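Local coordinates for phage tail sheath protein (PDB 3HXL) that probably forms, by polymerising with copies of itself, the contractile outer sheath around the tail tube of a myovirus-type phage or prophage, at residues V100-K108 with D157-T168; G111-Q122 with E169-D180. All coordinates share one frame; numbering follows the deposited sequence.

Contact 1. Residues V100-K108 with D157-T168; sequences VGNLTVTAK and DWVIFSGTGALT
V105 lies tightly against V159 and F161 on the inward face of an antiparallel strand pair. CG1 of V105, placed anti to the backbone N (chi1 -174°), presses on V159 CB at 3.4 Å, closer than usual for two carbons, while CG2 turns to the ring of F161. L103 extends the apolar row: its CD1 reaches F161 CD1 at 4.0 Å, and its other methyl, CD2, meets L167 CD2 at 3.7 Å. Large apolar residues, beta-branched V105 and V159 among them, suit this face, where they fill the interior of a sandwich.

The opposite face is wet. T104 and S162 form a hydrogen-bonded pair, as do T106 and I160, and one water is held by the hydroxyls of T106 and S162 and the carbonyls of T104 and I160. At the far end N102 is third in the type II' turn V100-L103, after G101, a glycine that accepts the positive phi. N102 ND2 donates to a lone pair of A166 O, 3.1 Å away and nearly straight (168°), and two waters bridge the same loop at N102 N and N102 O. G163 CA comes so near N102 O that a side chain would collide with it.

Strand 103-107 lies between 97-100 and 159-162 in a three-stranded sheet; its V105 and L103 rest on L119 and I121 of strand 117-123, while F161 covers V133 of strand 131-137.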
# COMPACT_ATOMS: atom_id res chain seq x y z
N VAL A 100 -13.72 -24.47 -29.98
CA VAL A 100 -14.00 -25.87 -30.25
C VAL A 100 -15.37 -25.90 -30.92
O VAL A 100 -16.40 -25.75 -30.26
CB VAL A 100 -14.03 -26.70 -28.95
CG1 VAL A 100 -14.34 -28.16 -29.26
CG2 VAL A 100 -12.69 -26.60 -28.23
N GLY A 101 -15.37 -26.07 -32.24
CA GLY A 101 -16.62 -26.09 -32.97
C GLY A 101 -17.27 -24.72 -32.97
O GLY A 101 -16.70 -23.75 -33.46
N ASN A 102 -18.47 -24.64 -32.41
CA ASN A 102 -19.21 -23.38 -32.35
C ASN A 102 -18.87 -22.60 -31.09
O ASN A 102 -19.10 -21.39 -31.02
CB ASN A 102 -20.72 -23.66 -32.39
CG ASN A 102 -21.15 -24.37 -33.66
OD1 ASN A 102 -20.86 -23.91 -34.76
ND2 ASN A 102 -21.85 -25.49 -33.50
N LEU A 103 -18.32 -23.29 -30.10
CA LEU A 103 -17.98 -22.68 -28.82
C LEU A 103 -16.62 -22.02 -28.73
O LEU A 103 -15.61 -22.58 -29.16
CB LEU A 103 -18.08 -23.73 -27.70
CG LEU A 103 -17.73 -23.24 -26.29
CD1 LEU A 103 -18.80 -22.28 -25.81
CD2 LEU A 103 -17.62 -24.44 -25.35
N THR A 104 -16.60 -20.82 -28.17
CA THR A 104 -15.36 -20.10 -27.96
C THR A 104 -15.31 -19.82 -26.46
O THR A 104 -16.30 -19.40 -25.87
CB THR A 104 -15.32 -18.78 -28.75
OG1 THR A 104 -15.12 -19.06 -30.14
CG2 THR A 104 -14.18 -17.90 -28.25
N VAL A 105 -14.15 -20.11 -25.87
CA VAL A 105 -13.94 -19.90 -24.44
C VAL A 105 -12.80 -18.88 -24.32
O VAL A 105 -11.70 -19.11 -24.82
CB VAL A 105 -13.50 -21.19 -23.73
CG1 VAL A 105 -13.44 -20.96 -22.22
CG2 VAL A 105 -14.47 -22.31 -24.06
N THR A 106 -13.09 -17.77 -23.66
CA THR A 106 -12.12 -16.70 -23.50
C THR A 106 -11.89 -16.38 -22.02
O THR A 106 -12.84 -16.29 -21.24
CB THR A 106 -12.62 -15.43 -24.22
OG1 THR A 106 -13.01 -15.78 -25.56
CG2 THR A 106 -11.53 -14.37 -24.27
N ALA A 107 -10.62 -16.21 -21.65
CA ALA A 107 -10.25 -15.89 -20.28
C ALA A 107 -10.99 -14.63 -19.81
O ALA A 107 -11.25 -13.72 -20.60
CB ALA A 107 -8.75 -15.67 -20.19
N LYS A 108 -11.31 -14.59 -18.52
CA LYS A 108 -12.02 -13.45 -17.95
C LYS A 108 -11.14 -12.20 -17.98
O LYS A 108 -11.62 -11.10 -18.24
CB LYS A 108 -12.43 -13.75 -16.50
CG LYS A 108 -13.29 -12.67 -15.86
CD LYS A 108 -13.73 -13.09 -14.46
CE LYS A 108 -14.63 -12.05 -13.81
NZ LYS A 108 -15.03 -12.48 -12.44
N ASP A 157 -15.80 -17.90 -12.83
CA ASP A 157 -14.77 -16.97 -12.38
C ASP A 157 -13.50 -16.99 -13.24
O ASP A 157 -12.59 -16.19 -13.03
CB ASP A 157 -14.39 -17.23 -10.92
CG ASP A 157 -15.59 -17.19 -9.99
OD1 ASP A 157 -16.48 -16.34 -10.18
OD2 ASP A 157 -15.62 -18.00 -9.04
N TRP A 158 -13.45 -17.89 -14.21
CA TRP A 158 -12.26 -18.00 -15.05
C TRP A 158 -12.43 -17.67 -16.53
O TRP A 158 -11.53 -17.11 -17.14
CB TRP A 158 -11.67 -19.40 -14.93
CG TRP A 158 -11.14 -19.69 -13.58
CD1 TRP A 158 -11.80 -20.28 -12.55
CD2 TRP A 158 -9.82 -19.40 -13.11
NE1 TRP A 158 -10.97 -20.38 -11.45
CE2 TRP A 158 -9.75 -19.85 -11.78
CE3 TRP A 158 -8.70 -18.80 -13.69
CZ2 TRP A 158 -8.59 -19.72 -11.01
CZ3 TRP A 158 -7.54 -18.68 -12.93
CH2 TRP A 158 -7.50 -19.14 -11.60
N VAL A 159 -13.57 -18.04 -17.10
CA VAL A 159 -13.80 -17.78 -18.52
C VAL A 159 -15.21 -17.34 -18.87
O VAL A 159 -16.15 -17.45 -18.08
CB VAL A 159 -13.49 -19.03 -19.37
CG1 VAL A 159 -12.06 -19.48 -19.15
CG2 VAL A 159 -14.46 -20.16 -19.02
N ILE A 160 -15.33 -16.83 -20.10
CA ILE A 160 -16.59 -16.37 -20.65
C ILE A 160 -16.86 -17.25 -21.87
O ILE A 160 -15.97 -17.45 -22.70
CB ILE A 160 -16.51 -14.89 -21.12
CG1 ILE A 160 -16.19 -13.97 -19.94
CG2 ILE A 160 -17.82 -14.49 -21.78
CD1 ILE A 160 -17.26 -13.94 -18.87
N PHE A 161 -18.07 -17.79 -21.96
CA PHE A 161 -18.42 -18.65 -23.09
C PHE A 161 -19.12 -17.83 -24.17
O PHE A 161 -19.97 -16.98 -23.87
CB PHE A 161 -19.35 -19.77 -22.61
CG PHE A 161 -18.73 -20.67 -21.59
CD1 PHE A 161 -17.78 -21.61 -21.96
CD2 PHE A 161 -19.09 -20.57 -20.25
CE1 PHE A 161 -17.19 -22.44 -21.02
CE2 PHE A 161 -18.50 -21.40 -19.29
CZ PHE A 161 -17.56 -22.34 -19.67
N SER A 162 -18.76 -18.08 -25.42
CA SER A 162 -19.36 -17.36 -26.53
C SER A 162 -19.64 -18.30 -27.70
O SER A 162 -19.04 -19.37 -27.80
CB SER A 162 -18.44 -16.22 -27.00
OG SER A 162 -17.18 -16.71 -27.41
N GLY A 163 -20.54 -17.89 -28.58
CA GLY A 163 -20.89 -18.70 -29.72
C GLY A 163 -22.35 -19.09 -29.69
O GLY A 163 -23.10 -18.67 -28.80
N THR A 164 -22.77 -19.91 -30.65
CA THR A 164 -24.16 -20.33 -30.71
C THR A 164 -24.29 -21.71 -31.34
O THR A 164 -23.43 -22.13 -32.12
CB THR A 164 -25.01 -19.32 -31.51
OG1 THR A 164 -26.32 -19.86 -31.74
CG2 THR A 164 -24.34 -19.01 -32.84
N GLY A 165 -25.36 -22.42 -31.00
CA GLY A 165 -25.57 -23.74 -31.57
C GLY A 165 -25.21 -24.89 -30.65
O GLY A 165 -25.24 -24.77 -29.43
N ALA A 166 -24.85 -26.02 -31.25
CA ALA A 166 -24.51 -27.22 -30.50
C ALA A 166 -23.05 -27.32 -30.08
O ALA A 166 -22.16 -26.76 -30.72
CB ALA A 166 -24.89 -28.45 -31.30
N LEU A 167 -22.83 -28.06 -29.01
CA LEU A 167 -21.50 -28.27 -28.47
C LEU A 167 -20.84 -29.47 -29.14
O LEU A 167 -21.52 -30.34 -29.71
CB LEU A 167 -21.58 -28.52 -26.97
CG LEU A 167 -21.95 -27.32 -26.08
CD1 LEU A 167 -22.47 -27.82 -24.74
CD2 LEU A 167 -20.74 -26.41 -25.90
N THR A 168 -19.52 -29.50 -29.08
CA THR A 168 -18.70 -30.57 -29.63
C THR A 168 -17.74 -31.02 -28.53
O THR A 168 -17.22 -30.19 -27.79
CB THR A 168 -17.86 -30.07 -30.84
OG1 THR A 168 -18.72 -29.88 -31.97
CG2 THR A 168 -16.77 -31.08 -31.19
O HOH W 1 -17.74 -27.40 -28.44
O HOH W 2 -19.53 -27.28 -31.53
O HOH W 3 -20.67 -20.00 -32.79
O HOH W 4 -15.76 -16.42 -25.28

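Contact 2. Residues G111-Q122 with E169-D180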
# COMPACT_ATOMS: atom_id res chain seq x y z
N GLY A 111 -3.77 -11.87 -19.75
CA GLY A 111 -2.59 -12.27 -19.01
C GLY A 111 -2.17 -13.68 -19.36
O GLY A 111 -2.94 -14.44 -19.96
N ALA A 112 -0.94 -14.03 -18.99
CA ALA A 112 -0.39 -15.36 -19.26
C ALA A 112 -1.10 -16.42 -18.43
O ALA A 112 -1.03 -17.61 -18.74
CB ALA A 112 1.10 -15.37 -18.96
N ARG A 113 -1.78 -16.00 -17.37
CA ARG A 113 -2.48 -16.94 -16.51
C ARG A 113 -3.60 -17.62 -17.30
O ARG A 113 -4.03 -18.73 -16.96
CB ARG A 113 -3.03 -16.22 -15.28
CG ARG A 113 -3.78 -17.09 -14.30
CD ARG A 113 -3.01 -18.35 -13.92
NE ARG A 113 -3.48 -18.88 -12.65
CZ ARG A 113 -3.13 -20.06 -12.15
NH1 ARG A 113 -2.31 -20.85 -12.82
NH2 ARG A 113 -3.61 -20.45 -10.97
N GLY A 114 -4.08 -16.95 -18.34
CA GLY A 114 -5.13 -17.53 -19.16
C GLY A 114 -4.67 -18.79 -19.87
O GLY A 114 -5.48 -19.67 -20.18
N ASN A 115 -3.37 -18.90 -20.14
CA ASN A 115 -2.85 -20.09 -20.82
C ASN A 115 -2.81 -21.33 -19.93
O ASN A 115 -2.50 -22.42 -20.39
CB ASN A 115 -1.45 -19.82 -21.39
CG ASN A 115 -1.42 -18.63 -22.33
OD1 ASN A 115 -2.28 -18.48 -23.20
ND2 ASN A 115 -0.40 -17.79 -22.18
N ASP A 116 -3.11 -21.16 -18.64
CA ASP A 116 -3.12 -22.30 -17.72
C ASP A 116 -4.52 -22.88 -17.62
O ASP A 116 -4.79 -23.75 -16.80
CB ASP A 116 -2.66 -21.89 -16.32
CG ASP A 116 -1.24 -21.36 -16.30
OD1 ASP A 116 -0.44 -21.74 -17.18
OD2 ASP A 116 -0.92 -20.56 -15.39
N ILE A 117 -5.42 -22.37 -18.45
CA ILE A 117 -6.80 -22.83 -18.45
C ILE A 117 -7.00 -23.82 -19.59
O ILE A 117 -6.48 -23.63 -20.69
CB ILE A 117 -7.78 -21.65 -18.64
CG1 ILE A 117 -7.46 -20.55 -17.63
CG2 ILE A 117 -9.22 -22.13 -18.45
CD1 ILE A 117 -8.31 -19.30 -17.77
N THR A 118 -7.76 -24.87 -19.33
CA THR A 118 -8.04 -25.88 -20.35
C THR A 118 -9.51 -26.26 -20.32
O THR A 118 -10.09 -26.49 -19.26
CB THR A 118 -7.19 -27.15 -20.14
OG1 THR A 118 -5.80 -26.83 -20.26
CG2 THR A 118 -7.54 -28.21 -21.18
N LEU A 119 -10.11 -26.31 -21.50
CA LEU A 119 -11.52 -26.67 -21.64
C LEU A 119 -11.68 -28.17 -21.88
O LEU A 119 -10.92 -28.77 -22.64
CB LEU A 119 -12.14 -25.90 -22.81
CG LEU A 119 -13.53 -26.37 -23.25
CD1 LEU A 119 -14.55 -25.99 -22.19
CD2 LEU A 119 -13.88 -25.73 -24.58
N VAL A 120 -12.67 -28.75 -21.23
CA VAL A 120 -12.97 -30.17 -21.37
C VAL A 120 -14.48 -30.32 -21.58
O VAL A 120 -15.28 -29.85 -20.76
CB VAL A 120 -12.55 -30.97 -20.11
CG1 VAL A 120 -12.97 -32.43 -20.25
CG2 VAL A 120 -11.03 -30.88 -19.93
N ILE A 121 -14.85 -30.96 -22.69
CA ILE A 121 -16.26 -31.18 -23.03
C ILE A 121 -16.46 -32.66 -23.32
O ILE A 121 -15.95 -33.20 -24.30
CB ILE A 121 -16.67 -30.36 -24.28
CG1 ILE A 121 -16.45 -28.87 -24.02
CG2 ILE A 121 -18.14 -30.59 -24.60
CD1 ILE A 121 -16.72 -27.99 -25.23
N GLN A 122 -17.21 -33.33 -22.44
CA GLN A 122 -17.47 -34.75 -22.59
C GLN A 122 -18.96 -35.03 -22.44
O GLN A 122 -19.64 -34.42 -21.62
CB GLN A 122 -16.68 -35.53 -21.53
CG GLN A 122 -15.17 -35.42 -21.68
CD GLN A 122 -14.62 -36.28 -22.80
OE1 GLN A 122 -14.59 -37.51 -22.69
NE2 GLN A 122 -14.20 -35.64 -23.90
N GLU A 169 -17.50 -32.32 -28.43
CA GLU A 169 -16.61 -32.85 -27.41
C GLU A 169 -15.14 -32.50 -27.61
O GLU A 169 -14.73 -32.11 -28.70
CB GLU A 169 -16.73 -34.38 -27.33
CG GLU A 169 -17.97 -34.89 -26.64
CD GLU A 169 -17.94 -36.40 -26.45
OE1 GLU A 169 -17.89 -37.13 -27.46
OE2 GLU A 169 -17.94 -36.85 -25.28
N THR A 170 -14.37 -32.63 -26.54
CA THR A 170 -12.94 -32.38 -26.58
C THR A 170 -12.32 -32.95 -25.32
O THR A 170 -12.80 -32.71 -24.21
CB THR A 170 -12.59 -30.87 -26.69
OG1 THR A 170 -11.17 -30.70 -26.62
CG2 THR A 170 -13.25 -30.07 -25.57
N ALA A 171 -11.25 -33.73 -25.48
CA ALA A 171 -10.57 -34.33 -24.35
C ALA A 171 -9.78 -33.25 -23.62
O ALA A 171 -9.54 -33.35 -22.42
CB ALA A 171 -9.63 -35.44 -24.84
N GLY A 172 -9.38 -32.22 -24.36
CA GLY A 172 -8.62 -31.14 -23.75
C GLY A 172 -8.28 -30.07 -24.76
O GLY A 172 -7.56 -30.33 -25.73
N ALA A 173 -8.81 -28.87 -24.54
CA ALA A 173 -8.57 -27.74 -25.42
C ALA A 173 -8.07 -26.56 -24.60
O ALA A 173 -8.86 -25.74 -24.14
CB ALA A 173 -9.85 -27.37 -26.16
N PRO A 174 -6.75 -26.48 -24.38
CA PRO A 174 -6.14 -25.40 -23.60
C PRO A 174 -6.32 -24.05 -24.28
O PRO A 174 -6.23 -23.95 -25.51
CB PRO A 174 -4.67 -25.81 -23.53
CG PRO A 174 -4.74 -27.31 -23.60
CD PRO A 174 -5.75 -27.52 -24.69
N LEU A 175 -6.58 -23.01 -23.50
CA LEU A 175 -6.72 -21.68 -24.07
C LEU A 175 -5.31 -21.19 -24.39
O LEU A 175 -4.37 -21.55 -23.69
CB LEU A 175 -7.41 -20.73 -23.09
CG LEU A 175 -8.93 -20.84 -22.91
CD1 LEU A 175 -9.30 -22.14 -22.21
CD2 LEU A 175 -9.42 -19.65 -22.10
N ILE A 176 -5.16 -20.39 -25.44
CA ILE A 176 -3.85 -19.89 -25.80
C ILE A 176 -3.87 -18.43 -26.24
O ILE A 176 -4.93 -17.81 -26.31
CB ILE A 176 -3.20 -20.72 -26.93
CG1 ILE A 176 -4.05 -20.65 -28.20
CG2 ILE A 176 -3.02 -22.17 -26.48
CD1 ILE A 176 -5.36 -21.41 -28.12
N ASN A 177 -2.69 -17.91 -26.55
CA ASN A 177 -2.50 -16.54 -26.99
C ASN A 177 -2.58 -15.52 -25.86
O ASN A 177 -2.62 -14.32 -26.10
CB ASN A 177 -3.51 -16.17 -28.08
CG ASN A 177 -3.18 -16.82 -29.41
OD1 ASN A 177 -2.05 -16.73 -29.89
ND2 ASN A 177 -4.17 -17.46 -30.02
N GLY A 178 -2.59 -16.00 -24.62
CA GLY A 178 -2.64 -15.09 -23.50
C GLY A 178 -1.26 -14.54 -23.20
O GLY A 178 -0.26 -15.21 -23.46
N SER A 179 -1.20 -13.32 -22.67
CA SER A 179 0.07 -12.69 -22.32
C SER A 179 -0.13 -11.43 -21.50
O SER A 179 -1.20 -10.82 -21.52
CB SER A 179 0.87 -12.36 -23.59
OG SER A 179 0.18 -11.44 -24.41
N ASP A 180 0.92 -11.03 -20.79
CA ASP A 180 0.87 -9.84 -19.95
C ASP A 180 1.21 -8.59 -20.75
O ASP A 180 0.79 -7.48 -20.41
CB ASP A 180 1.84 -9.99 -18.77
CG ASP A 180 1.56 -11.24 -17.96
OD1 ASP A 180 0.40 -11.69 -17.94
OD2 ASP A 180 2.50 -11.77 -17.32
O HOH W 5 -2.07 -22.75 -23.25
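N115 spans the gap to G178 with both ends of its amide. From CB, 4.1 Å from L175 O, the chain runs to CG, which sits beside the backbone N (chi1 -57°), 3.7 Å from G178 N, and brings the amide up to the N-H and the C=O of G178. OD1 then receives G178 N on a lone pair at 2.9 Å and also lies against I176 CA; ND2 gives a hydrogen to G178 O, also at 2.9 Å, approaching from above that carbonyl's plane. An asparagine fits because one flat group offers both acceptor and donor, and at G178 a CB would run into G111 O. D180 OD1 accepts A112 N at the start of the 3-10 segment 112-116, and D180 OD2 is hydrogen-bonded to S43 OG.

Beyond this turn the chains become antiparallel strands of the tail sheath beta-sandwich domain, 117-122 against 172-174, where 170-174 is an edge strand within the chain. L119 and A173 exchange backbone bonds, as do I121 and T170, but the register slips by one residue between them: a beta bulge, where the chain turns a corner near A171. P174, unable to donate from its N, takes a non-hydrogen-bonded position opposite T118, with CG 3.5 Å from T118 OG1. On the other face, with OG1 of T170 anti to the backbone N (chi1 176°), CG2 falls between that N and the carbonyl carbon and turns onto I121 CB at 3.7 Å. L175 points toward segment 111-122, where its CD1 meets I117 CG2 at 3.8 Å, and also touches V98.

From the N terminus the chain enters contact 1 at 100-108, goes on to 111-122 in contact 2, and makes the hairpin of strands 131-137 and 140-147. It then returns to contact 1 at 157-168 and to contact 2 at 169-180, so the two closures, each spanning nearly fifty residues, cross instead of nesting. Contact 1 joins the last two strands of the three-stranded sheet, and contact 2 adds the final strand to the four-stranded one. Their centres are 11 Å apart, and the sheets meet where V105 O touches L175 CD2 and V100 CG2 packs on A173 CB, each at 3.6 Å, inside the beta-sandwich domain.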